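Local coordinates for GTPase activator-like protein (Chaetomium thermophilum, PDB 5HIU) that belongs to a probable GTPase activator, TSC2, of which this chain is the helical N-terminal part, at residues L119-E123 against Q186-L190; I207-D212 against S242-K247; V286-L290 against Q333-L339; A355-R360 against N422-L427. All coordinates share one frame; numbering follows the deposited sequence.

Overall arrangement
From the N terminus onward, the four contacts follow one another in series, none nested in or crossing another, along an elongated, almost wholly helical chain of the alpha-solenoid kind. Interaction 1 closes a 62-residue loop by joining helix 115-126 to helix 179-198. Helix 204-219 comes next, and interaction 2 packs it against the start of helix 245-261. Interaction 3 then brings helix 281-294 to the start of helix 336-348, and interaction 4 pairs the following helix, 352-366, with helix 423-441 across a partly unmodelled connection. Centres of successive contacts lie 21 to 23 Å apart, whereas those of interactions 1 and 4 are 46 Å apart.

Interaction 1 of 4, residues L119-E123 against Q186-L190; sequences LVALE and QLFAL
Leu119 and Glu123 of helix 115-126 meet Gln186, Leu187 and Leu190 of helix 179-198, two nearly parallel helices of an alpha-solenoid. The axes of the short segments run 22° apart and come no closer than 10.8 Å, a wide spacing that side chains must bridge. Leu119 reaches across with both methyls: its CD1 lies 3.7 Å from CG of Gln186, the two chains lying alongside and pointing opposite ways. The other branch, CD2, turns to CB of Leu187 at 4.2 Å. One helical turn further on, Leu190 splits its methyls between two partners. Its CD1 rests beside CA of Glu123 at 4.0 Å, while CD2 meets CD2 of Leu122 at 4.2 Å, the two leucines crossing at about a right angle. The polar link lies beside this apolar strip. Gln186 is stretched out, with chi1 at -174° and the chain extended beyond CG, and spans the gap to let NE2 donate to OE1 of Glu123. The modelled separation of NE2 and OE1, 2.5 Å, is very short and its exact value is doubtful. The amide and carboxylate planes are 38° apart, so the two groups are clearly tilted against each other. Further out, helix 139-163 supplies Leu142 and Trp146 against Leu122, and Ala150 against Leu187. Helix 96-107 reaches Leu122 through Phe103 and Leu106, which places this leucine where several helices converge. Beside the same amide, CG2 of Val120 approaches NE2 of Gln186 to 4.1 Å.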
loop_
_atom_site.group_PDB
_atom_site.type_symbol
_atom_site.label_atom_id
_atom_site.label_comp_id
_atom_site.label_asym_id
_atom_site.label_seq_id
_atom_site.Cartn_x
_atom_site.Cartn_y
_atom_site.Cartn_z
ATOM N N LEU A 119 13.706 -16.783 -3.358
ATOM C CA LEU A 119 13.575 -15.530 -2.618
ATOM C C LEU A 119 14.888 -15.140 -2.002
ATOM O O LEU A 119 15.405 -14.063 -2.270
ATOM C CB LEU A 119 12.638 -15.770 -1.437
ATOM C CG LEU A 119 11.435 -14.937 -1.008
ATOM C CD1 LEU A 119 11.782 -13.485 -0.736
ATOM C CD2 LEU A 119 10.312 -14.998 -2.015
ATOM N N VAL A 120 15.433 -16.029 -1.174
ATOM C CA VAL A 120 16.674 -15.737 -0.464
ATOM C C VAL A 120 17.834 -15.583 -1.473
ATOM O O VAL A 120 18.653 -14.666 -1.369
ATOM C CB VAL A 120 16.992 -16.823 0.585
ATOM C CG1 VAL A 120 18.401 -16.671 1.118
ATOM C CG2 VAL A 120 15.988 -16.790 1.732
ATOM N N ALA A 121 17.884 -16.463 -2.463
ATOM C CA ALA A 121 18.912 -16.357 -3.471
ATOM C C ALA A 121 18.859 -14.991 -4.089
ATOM O O ALA A 121 19.875 -14.281 -4.152
ATOM C CB ALA A 121 18.731 -17.409 -4.542
ATOM N N LEU A 122 17.680 -14.604 -4.545
ATOM C CA LEU A 122 17.580 -13.335 -5.239
ATOM C C LEU A 122 17.976 -12.193 -4.298
ATOM O O LEU A 122 18.761 -11.322 -4.650
ATOM C CB LEU A 122 16.184 -13.133 -5.796
ATOM C CG LEU A 122 16.030 -11.880 -6.658
ATOM C CD1 LEU A 122 17.031 -11.848 -7.809
ATOM C CD2 LEU A 122 14.624 -11.815 -7.212
ATOM N N GLU A 123 17.443 -12.239 -3.086
ATOM C CA GLU A 123 17.752 -11.265 -2.070
ATOM C C GLU A 123 19.259 -11.149 -1.882
ATOM O O GLU A 123 19.781 -10.035 -1.841
ATOM C CB GLU A 123 17.047 -11.665 -0.777
ATOM C CG GLU A 123 17.555 -11.021 0.497
ATOM C CD GLU A 123 16.885 -11.626 1.718
ATOM O OE1 GLU A 123 15.660 -11.460 1.827
ATOM O OE2 GLU A 123 17.572 -12.283 2.544
ATOM N N GLN A 186 8.647 -11.305 3.116
ATOM C CA GLN A 186 10.018 -11.113 2.758
ATOM C C GLN A 186 10.134 -10.597 1.328
ATOM O O GLN A 186 11.024 -9.782 1.018
ATOM C CB GLN A 186 10.781 -12.404 2.919
ATOM C CG GLN A 186 12.258 -12.196 2.688
ATOM C CD GLN A 186 13.088 -13.364 3.121
ATOM O OE1 GLN A 186 12.562 -14.395 3.529
ATOM N NE2 GLN A 186 14.401 -13.212 3.036
ATOM N N LEU A 187 9.207 -11.043 0.481
ATOM C CA LEU A 187 9.110 -10.554 -0.863
ATOM C C LEU A 187 8.677 -9.075 -0.917
ATOM O O LEU A 187 9.279 -8.279 -1.661
ATOM C CB LEU A 187 8.145 -11.445 -1.661
ATOM C CG LEU A 187 7.837 -11.072 -3.103
ATOM C CD1 LEU A 187 9.063 -11.070 -3.995
ATOM C CD2 LEU A 187 6.830 -12.064 -3.632
ATOM N N PHE A 188 7.644 -8.706 -0.157
ATOM C CA PHE A 188 7.240 -7.296 -0.047
ATOM C C PHE A 188 8.452 -6.467 0.381
ATOM O O PHE A 188 8.744 -5.425 -0.212
ATOM C CB PHE A 188 6.149 -7.075 1.027
ATOM C CG PHE A 188 4.741 -7.405 0.589
ATOM C CD1 PHE A 188 4.190 -6.825 -0.517
ATOM C CD2 PHE A 188 3.949 -8.258 1.357
ATOM C CE1 PHE A 188 2.898 -7.105 -0.887
ATOM C CE2 PHE A 188 2.652 -8.553 0.990
ATOM C CZ PHE A 188 2.133 -7.980 -0.135
ATOM N N ALA A 189 9.154 -6.922 1.409
ATOM C CA ALA A 189 10.377 -6.218 1.821
ATOM C C ALA A 189 11.310 -6.068 0.614
ATOM O O ALA A 189 11.827 -4.994 0.379
ATOM C CB ALA A 189 11.090 -6.940 2.959
ATOM N N LEU A 190 11.473 -7.131 -0.174
ATOM C CA LEU A 190 12.380 -7.084 -1.327
ATOM C C LEU A 190 11.915 -6.123 -2.389
ATOM O O LEU A 190 12.721 -5.474 -3.025
ATOM C CB LEU A 190 12.550 -8.467 -1.951
ATOM C CG LEU A 190 13.648 -8.617 -2.997
ATOM C CD1 LEU A 190 15.006 -8.369 -2.385
ATOM C CD2 LEU A 190 13.605 -10.011 -3.587
#

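Interaction 2 of 4, residues I207-D212 against S242-K247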
loop_
_atom_site.group_PDB
_atom_site.type_symbol
_atom_site.label_atom_id
_atom_site.label_comp_id
_atom_site.label_asym_id
_atom_site.label_seq_id
_atom_site.Cartn_x
_atom_site.Cartn_y
_atom_site.Cartn_z
ATOM N N ILE A 207 5.500 -0.982 -13.761
ATOM C CA ILE A 207 5.011 -0.309 -12.579
ATOM C C ILE A 207 3.488 -0.293 -12.555
ATOM O O ILE A 207 2.857 -0.502 -11.501
ATOM C CB ILE A 207 5.601 1.111 -12.481
ATOM C CG1 ILE A 207 7.101 1.030 -12.176
ATOM C CG2 ILE A 207 4.896 1.923 -11.400
ATOM C CD1 ILE A 207 7.447 0.282 -10.896
ATOM N N ALA A 208 2.897 -0.052 -13.709
ATOM C CA ALA A 208 1.457 -0.206 -13.855
ATOM C C ALA A 208 1.074 -1.606 -13.383
ATOM O O ALA A 208 0.169 -1.764 -12.558
ATOM C CB ALA A 208 1.040 0.016 -15.291
ATOM N N GLY A 209 1.803 -2.616 -13.850
ATOM C CA GLY A 209 1.548 -3.981 -13.408
ATOM C C GLY A 209 1.739 -4.156 -11.900
ATOM O O GLY A 209 0.937 -4.795 -11.194
ATOM N N LEU A 210 2.821 -3.599 -11.390
ATOM C CA LEU A 210 3.130 -3.802 -10.001
ATOM C C LEU A 210 2.038 -3.169 -9.145
ATOM O O LEU A 210 1.523 -3.812 -8.243
ATOM C CB LEU A 210 4.497 -3.231 -9.681
ATOM C CG LEU A 210 4.840 -3.236 -8.204
ATOM C CD1 LEU A 210 4.713 -4.619 -7.565
ATOM C CD2 LEU A 210 6.247 -2.689 -8.060
ATOM N N ILE A 211 1.664 -1.933 -9.469
ATOM C CA ILE A 211 0.624 -1.223 -8.739
ATOM C C ILE A 211 -0.664 -2.019 -8.666
ATOM O O ILE A 211 -1.206 -2.197 -7.570
ATOM C CB ILE A 211 0.344 0.159 -9.358
ATOM C CG1 ILE A 211 1.490 1.119 -9.029
ATOM C CG2 ILE A 211 -0.955 0.747 -8.828
ATOM C CD1 ILE A 211 1.656 2.234 -10.044
ATOM N N ASP A 212 -1.150 -2.495 -9.820
ATOM C CA ASP A 212 -2.366 -3.332 -9.870
ATOM C C ASP A 212 -2.299 -4.488 -8.892
ATOM O O ASP A 212 -3.250 -4.774 -8.165
ATOM C CB ASP A 212 -2.582 -3.946 -11.265
ATOM C CG ASP A 212 -2.885 -2.924 -12.315
ATOM O OD1 ASP A 212 -3.077 -1.743 -11.976
ATOM O OD2 ASP A 212 -2.924 -3.301 -13.500
ATOM N N SER A 242 7.726 6.890 -9.298
ATOM C CA SER A 242 6.452 7.553 -9.601
ATOM C C SER A 242 5.309 6.620 -9.942
ATOM O O SER A 242 5.491 5.600 -10.573
ATOM C CB SER A 242 6.603 8.530 -10.748
ATOM O OG SER A 242 5.329 9.006 -11.159
ATOM N N ILE A 243 4.130 7.006 -9.482
ATOM C CA ILE A 243 2.859 6.431 -9.868
ATOM C C ILE A 243 2.381 7.105 -11.176
ATOM O O ILE A 243 2.264 8.328 -11.251
ATOM C CB ILE A 243 1.816 6.676 -8.764
ATOM C CG1 ILE A 243 2.228 5.965 -7.489
ATOM C CG2 ILE A 243 0.438 6.188 -9.173
ATOM C CD1 ILE A 243 1.356 6.339 -6.307
ATOM N N PRO A 244 2.093 6.312 -12.210
ATOM C CA PRO A 244 1.598 6.921 -13.433
ATOM C C PRO A 244 0.226 7.520 -13.201
ATOM O O PRO A 244 -0.502 7.030 -12.347
ATOM C CB PRO A 244 1.499 5.740 -14.403
ATOM C CG PRO A 244 2.337 4.650 -13.817
ATOM C CD PRO A 244 2.251 4.850 -12.338
ATOM N N THR A 245 -0.127 8.544 -13.974
ATOM C CA THR A 245 -1.370 9.288 -13.768
ATOM C C THR A 245 -2.615 8.388 -13.742
ATOM O O THR A 245 -3.466 8.519 -12.860
ATOM C CB THR A 245 -1.559 10.425 -14.813
ATOM O OG1 THR A 245 -1.666 9.877 -16.131
ATOM C CG2 THR A 245 -0.387 11.427 -14.774
ATOM N N ASN A 246 -2.716 7.463 -14.686
ATOM C CA ASN A 246 -3.891 6.575 -14.770
ATOM C C ASN A 246 -4.082 5.560 -13.614
ATOM O O ASN A 246 -5.111 4.883 -13.545
ATOM C CB ASN A 246 -3.862 5.825 -16.098
ATOM C CG ASN A 246 -2.614 4.979 -16.257
ATOM O OD1 ASN A 246 -1.567 5.294 -15.694
ATOM N ND2 ASN A 246 -2.713 3.911 -17.032
ATOM N N LYS A 247 -3.097 5.448 -12.725
ATOM C CA LYS A 247 -3.196 4.589 -11.529
ATOM C C LYS A 247 -3.622 5.334 -10.260
ATOM O O LYS A 247 -3.982 4.710 -9.239
ATOM C CB LYS A 247 -1.841 3.931 -11.263
ATOM C CG LYS A 247 -1.364 3.045 -12.395
ATOM C CD LYS A 247 -2.257 1.822 -12.509
ATOM C CE LYS A 247 -2.180 1.197 -13.872
ATOM N NZ LYS A 247 -3.420 0.421 -14.096
#
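Apolar contact centres on Ile211, whose CD1 meets CD of Pro244 at 3.5 Å, the methyl coming end-on to the proline ring at that carbon. The same methyl lies 4.2 Å from CG2 of Ile243, so a single methyl touches two successive residues of the facing loop. One turn earlier, Ile207 crosses Pro244 at about a right angle, with its CG2 4.1 Å from the proline CD. That methyl also sits against the carbonyl O of Ser242. Ile207 and Ile211 also touch Leu237 of helix 224-240, and Ile243 touches Val238 there. The contact thus joins the flank of helix 204-219 to the loop leading into helix 245-261, in the stacked helical array of an alpha-solenoid, with helix 224-240 packed behind. The aliphatic part of Lys247 extends the same surface: its CG is 3.9 Å from CD1 of Ile211, and its CE is 3.7 Å from CB of Ala208. A bend at chi2 (-68°) folds this chain over the helix, instead of leaving it to run straight on from CG. The electrostatic part is a salt bridge between two partly exposed residues, where NZ of Lys247 donates to OD1 of Asp212 at 3.0 Å. The ammonium approaches the syn lone pair of OD1, on the side of the other carboxylate oxygen, while OD2 stays 3.8 Å from NZ.

Interaction 3 of 4, residues V286-L290 against Q333-L339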
loop_
_atom_site.group_PDB
_atom_site.type_symbol
_atom_site.label_atom_id
_atom_site.label_comp_id
_atom_site.label_asym_id
_atom_site.label_seq_id
_atom_site.Cartn_x
_atom_site.Cartn_y
_atom_site.Cartn_z
ATOM N N VAL A 286 -6.842 15.874 -5.271
ATOM C CA VAL A 286 -7.987 16.635 -4.755
ATOM C C VAL A 286 -9.207 16.403 -5.642
ATOM O O VAL A 286 -10.305 16.090 -5.174
ATOM C CB VAL A 286 -7.677 18.147 -4.699
ATOM C CG1 VAL A 286 -8.926 18.957 -4.421
ATOM C CG2 VAL A 286 -6.644 18.440 -3.630
ATOM N N ARG A 287 -8.991 16.588 -6.939
ATOM C CA ARG A 287 -9.999 16.366 -7.976
ATOM C C ARG A 287 -10.613 14.966 -7.887
ATOM O O ARG A 287 -11.839 14.810 -7.958
ATOM C CB ARG A 287 -9.317 16.567 -9.329
ATOM C CG ARG A 287 -10.176 16.322 -10.562
ATOM C CD ARG A 287 -9.725 17.208 -11.717
ATOM N NE ARG A 287 -8.267 17.307 -11.801
ATOM C CZ ARG A 287 -7.488 16.576 -12.599
ATOM N NH1 ARG A 287 -8.001 15.664 -13.425
ATOM N NH2 ARG A 287 -6.171 16.767 -12.577
ATOM N N ILE A 288 -9.742 13.964 -7.718
ATOM C CA ILE A 288 -10.151 12.564 -7.535
ATOM C C ILE A 288 -10.999 12.407 -6.290
ATOM O O ILE A 288 -12.072 11.814 -6.332
ATOM C CB ILE A 288 -8.915 11.622 -7.443
ATOM C CG1 ILE A 288 -8.278 11.460 -8.824
ATOM C CG2 ILE A 288 -9.279 10.244 -6.878
ATOM C CD1 ILE A 288 -6.851 10.949 -8.796
ATOM N N LEU A 289 -10.489 12.918 -5.176
ATOM C CA LEU A 289 -11.179 12.841 -3.885
ATOM C C LEU A 289 -12.558 13.491 -3.917
ATOM O O LEU A 289 -13.486 13.038 -3.228
ATOM C CB LEU A 289 -10.347 13.548 -2.814
ATOM C CG LEU A 289 -9.117 12.847 -2.260
ATOM C CD1 LEU A 289 -8.272 13.847 -1.493
ATOM C CD2 LEU A 289 -9.517 11.688 -1.360
ATOM N N LEU A 290 -12.683 14.577 -4.681
ATOM C CA LEU A 290 -13.965 15.260 -4.801
ATOM C C LEU A 290 -14.865 14.453 -5.691
ATOM O O LEU A 290 -16.048 14.290 -5.372
ATOM C CB LEU A 290 -13.808 16.662 -5.373
ATOM C CG LEU A 290 -13.235 17.685 -4.399
ATOM C CD1 LEU A 290 -12.750 18.902 -5.174
ATOM C CD2 LEU A 290 -14.257 18.076 -3.343
ATOM N N GLN A 333 -4.704 23.086 -2.109
ATOM C CA GLN A 333 -5.928 23.612 -1.535
ATOM C C GLN A 333 -7.148 22.995 -2.211
ATOM O O GLN A 333 -7.067 22.480 -3.312
ATOM C CB GLN A 333 -5.942 25.143 -1.617
ATOM C CG GLN A 333 -5.401 25.835 -0.364
ATOM C CD GLN A 333 -4.054 25.287 0.093
ATOM O OE1 GLN A 333 -3.063 25.377 -0.630
ATOM N NE2 GLN A 333 -4.013 24.719 1.299
ATOM N N VAL A 334 -8.275 23.035 -1.523
ATOM C CA VAL A 334 -9.512 22.481 -2.042
ATOM C C VAL A 334 -10.508 23.610 -2.338
ATOM O O VAL A 334 -10.624 24.547 -1.550
ATOM C CB VAL A 334 -10.132 21.512 -1.027
ATOM C CG1 VAL A 334 -11.458 20.981 -1.540
ATOM C CG2 VAL A 334 -9.182 20.360 -0.738
ATOM N N PRO A 335 -11.240 23.520 -3.464
ATOM C CA PRO A 335 -12.261 24.537 -3.746
ATOM C C PRO A 335 -13.471 24.415 -2.842
ATOM O O PRO A 335 -14.043 23.333 -2.707
ATOM C CB PRO A 335 -12.673 24.270 -5.197
ATOM C CG PRO A 335 -11.923 23.067 -5.664
ATOM C CD PRO A 335 -11.151 22.491 -4.516
ATOM N N LEU A 336 -13.867 25.513 -2.220
ATOM C CA LEU A 336 -14.984 25.440 -1.312
ATOM C C LEU A 336 -16.253 25.084 -2.070
ATOM O O LEU A 336 -16.993 24.195 -1.662
ATOM C CB LEU A 336 -15.170 26.751 -0.581
ATOM C CG LEU A 336 -16.271 26.689 0.482
ATOM C CD1 LEU A 336 -15.918 25.637 1.531
ATOM C CD2 LEU A 336 -16.489 28.065 1.106
ATOM N N SER A 337 -16.497 25.785 -3.174
ATOM C CA SER A 337 -17.675 25.547 -4.007
ATOM C C SER A 337 -17.812 24.063 -4.335
ATOM O O SER A 337 -18.797 23.428 -3.937
ATOM C CB SER A 337 -17.571 26.375 -5.284
ATOM O OG SER A 337 -16.238 26.349 -5.767
ATOM N N LEU A 338 -16.803 23.519 -5.026
ATOM C CA LEU A 338 -16.711 22.078 -5.329
ATOM C C LEU A 338 -16.957 21.213 -4.093
ATOM O O LEU A 338 -17.823 20.342 -4.094
ATOM C CB LEU A 338 -15.321 21.717 -5.879
ATOM C CG LEU A 338 -14.949 21.853 -7.359
ATOM C CD1 LEU A 338 -15.960 21.081 -8.189
ATOM C CD2 LEU A 338 -14.837 23.298 -7.838
ATOM N N LEU A 339 -16.180 21.455 -3.044
ATOM C CA LEU A 339 -16.289 20.650 -1.840
ATOM C C LEU A 339 -17.733 20.550 -1.435
ATOM O O LEU A 339 -18.261 19.467 -1.263
ATOM C CB LEU A 339 -15.469 21.241 -0.691
ATOM C CG LEU A 339 -15.420 20.379 0.573
ATOM C CD1 LEU A 339 -14.903 18.977 0.275
ATOM C CD2 LEU A 339 -14.558 21.049 1.633
#
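Leu290 projects from helix 281-294 into the elbow formed where the chain turns through Val334 and Pro335 into helix 336-348. Its two methyls divide the work. CD1 lies between CD of Pro335, at 4.0 Å, and CB of Leu338, at 3.9 Å. CD2 is turned to Leu339, reaching CA of Leu339 at 3.6 Å and its CD1 at 3.8 Å. The side chain of Leu290 stands at about a right angle to both Leu338 and Leu339, so the branched end is set across these neighbours and not alongside them. With chi1 at -75°, CG is anti to the carbonyl carbon, and the fork of methyls opens toward the second segment. One turn back, Val286 meets Val334 at a slant, its CG1 3.9 Å from CG2 of that valine. CG1 also borders CD of Pro335 at 4.2 Å, so the proline ring, at the N-cap position of helix 336-348, is touched from two successive turns of the facing helix. Helix 302-322 also packs here, through Leu322 against Val286 and Leu319 against Leu339. All contacts between side chains are apolar, though the methyls of Val286 also border the carbonyl O of Gln333, and no hydrogen bond or salt bridge links the segments; their association therefore rests on the fit and burial of methyl and methylene groups, not on directional bonds.

Interaction 4 of 4, residues A355-R360 against N422-L427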
loop_
_atom_site.group_PDB
_atom_site.type_symbol
_atom_site.label_atom_id
_atom_site.label_comp_id
_atom_site.label_asym_id
_atom_site.label_seq_id
_atom_site.Cartn_x
_atom_site.Cartn_y
_atom_site.Cartn_z
ATOM N N ALA A 355 -23.623 10.701 7.996
ATOM C CA ALA A 355 -24.049 12.003 8.417
ATOM C C ALA A 355 -23.081 12.506 9.481
ATOM O O ALA A 355 -22.674 13.657 9.434
ATOM C CB ALA A 355 -25.470 11.943 8.970
ATOM N N THR A 356 -22.705 11.648 10.431
ATOM C CA THR A 356 -21.736 12.039 11.464
ATOM C C THR A 356 -20.405 12.531 10.855
ATOM O O THR A 356 -19.818 13.490 11.367
ATOM C CB THR A 356 -21.464 10.899 12.476
ATOM O OG1 THR A 356 -22.704 10.412 12.999
ATOM C CG2 THR A 356 -20.599 11.375 13.646
ATOM N N GLU A 357 -19.942 11.885 9.773
ATOM C CA GLU A 357 -18.677 12.264 9.102
ATOM C C GLU A 357 -18.802 13.577 8.334
ATOM O O GLU A 357 -18.022 14.507 8.572
ATOM C CB GLU A 357 -18.158 11.150 8.177
ATOM C CG GLU A 357 -17.649 9.930 8.923
ATOM C CD GLU A 357 -16.595 10.285 9.974
ATOM O OE1 GLU A 357 -15.398 10.509 9.607
ATOM O OE2 GLU A 357 -16.960 10.333 11.175
ATOM N N ILE A 358 -19.783 13.655 7.436
ATOM C CA ILE A 358 -20.116 14.925 6.776
ATOM C C ILE A 358 -19.976 16.075 7.770
ATOM O O ILE A 358 -19.294 17.056 7.499
ATOM C CB ILE A 358 -21.559 14.960 6.232
ATOM C CG1 ILE A 358 -21.782 13.905 5.136
ATOM C CG2 ILE A 358 -21.866 16.349 5.683
ATOM C CD1 ILE A 358 -21.220 14.261 3.772
ATOM N N LEU A 359 -20.625 15.925 8.917
ATOM C CA LEU A 359 -20.563 16.905 9.979
ATOM C C LEU A 359 -19.149 17.063 10.509
ATOM O O LEU A 359 -18.676 18.184 10.686
ATOM C CB LEU A 359 -21.489 16.526 11.147
ATOM C CG LEU A 359 -23.014 16.682 11.006
ATOM C CD1 LEU A 359 -23.715 16.455 12.347
ATOM C CD2 LEU A 359 -23.381 18.052 10.453
ATOM N N ARG A 360 -18.476 15.954 10.788
ATOM C CA ARG A 360 -17.148 16.024 11.422
ATOM C C ARG A 360 -16.183 16.825 10.559
ATOM O O ARG A 360 -15.377 17.595 11.068
ATOM C CB ARG A 360 -16.600 14.621 11.780
ATOM C CG ARG A 360 -15.092 14.583 12.069
ATOM C CD ARG A 360 -14.641 13.692 13.220
ATOM N NE ARG A 360 -15.147 12.322 13.097
ATOM C CZ ARG A 360 -15.804 11.660 14.056
ATOM N NH1 ARG A 360 -16.018 12.206 15.257
ATOM N NH2 ARG A 360 -16.237 10.426 13.823
ATOM N N ASN A 422 -24.651 9.713 17.853
ATOM C CA ASN A 422 -23.531 10.177 17.044
ATOM C C ASN A 422 -23.781 11.553 16.425
ATOM O O ASN A 422 -23.317 12.555 16.959
ATOM C CB ASN A 422 -23.214 9.156 15.955
ATOM C CG ASN A 422 -22.053 8.264 16.307
ATOM O OD1 ASN A 422 -21.391 8.440 17.337
ATOM N ND2 ASN A 422 -21.785 7.302 15.438
ATOM N N VAL A 423 -24.515 11.605 15.315
ATOM C CA VAL A 423 -24.837 12.872 14.653
ATOM C C VAL A 423 -25.111 13.955 15.695
ATOM O O VAL A 423 -24.550 15.052 15.646
ATOM C CB VAL A 423 -26.066 12.712 13.739
ATOM C CG1 VAL A 423 -26.734 14.055 13.465
ATOM C CG2 VAL A 423 -25.665 12.025 12.441
ATOM N N SER A 424 -25.961 13.612 16.649
ATOM C CA SER A 424 -26.294 14.479 17.769
ATOM C C SER A 424 -25.057 15.060 18.477
ATOM O O SER A 424 -25.110 16.170 18.989
ATOM C CB SER A 424 -27.163 13.691 18.767
ATOM O OG SER A 424 -27.716 14.515 19.767
ATOM N N LEU A 425 -23.959 14.313 18.509
ATOM C CA LEU A 425 -22.713 14.774 19.136
ATOM C C LEU A 425 -22.052 15.883 18.308
ATOM O O LEU A 425 -21.446 16.806 18.859
ATOM C CB LEU A 425 -21.713 13.608 19.327
ATOM C CG LEU A 425 -22.178 12.240 19.892
ATOM C CD1 LEU A 425 -21.083 11.179 19.746
ATOM C CD2 LEU A 425 -22.656 12.326 21.342
ATOM N N GLN A 426 -22.163 15.779 16.986
ATOM C CA GLN A 426 -21.516 16.727 16.078
ATOM C C GLN A 426 -22.293 18.047 15.981
ATOM O O GLN A 426 -21.696 19.118 15.906
ATOM C CB GLN A 426 -21.304 16.094 14.694
ATOM C CG GLN A 426 -20.282 14.957 14.673
ATOM C CD GLN A 426 -18.855 15.427 14.922
ATOM O OE1 GLN A 426 -18.339 16.273 14.190
ATOM N NE2 GLN A 426 -18.205 14.873 15.952
ATOM N N LEU A 427 -23.618 17.973 16.006
ATOM C CA LEU A 427 -24.443 19.179 16.006
ATOM C C LEU A 427 -24.181 20.030 17.234
ATOM O O LEU A 427 -23.937 21.221 17.114
ATOM C CB LEU A 427 -25.923 18.833 15.933
ATOM C CG LEU A 427 -26.476 18.781 14.513
ATOM C CD1 LEU A 427 -27.763 17.975 14.472
ATOM C CD2 LEU A 427 -26.720 20.188 14.001
#
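Thr356 and Gln426 are brought together by their first torsions. In Thr356, chi1 of -52° puts CG2 anti to the backbone N, and this methyl lies 3.7 Å from CG of Gln426. In Gln426, the first torsion sets CG anti to the carbonyl carbon, and a bend at chi2 lays the chain against helix 352-366. Its CB packs 3.4 Å from CD1 of Leu359, the two side chains passing head to tail. The amide ends beside the backbone of Arg360, with OE1 of Gln426 3.0 Å from CA of Arg360. The amide and guanidinium planes are 68° apart, and the approach of NE2 to the guanidinium is oblique. Val423 completes the apolar side, its CG2 3.5 Å from CB of Ala355 and its CG1 4.0 Å from CD1 of Leu359. The short segment axes, 19° from parallel and 8.8 Å apart, join helix 352-366 to helix 423-441 near the C-terminal end of the solenoid. Cys392 and Ala393, in the connecting loop, lie against Leu359 and Leu427. OG1 of Thr356 bonds within its own helix, to the carbonyl of Thr352, whereas OE1 of Gln426 crosses to helix 352-366 and accepts from ND2 of Asn363, beyond the segment. Cohesion between the segments themselves thus comes mainly from van der Waals contact, while the hydrogen bond to Asn363 ties the glutamine to the next turn of that helix.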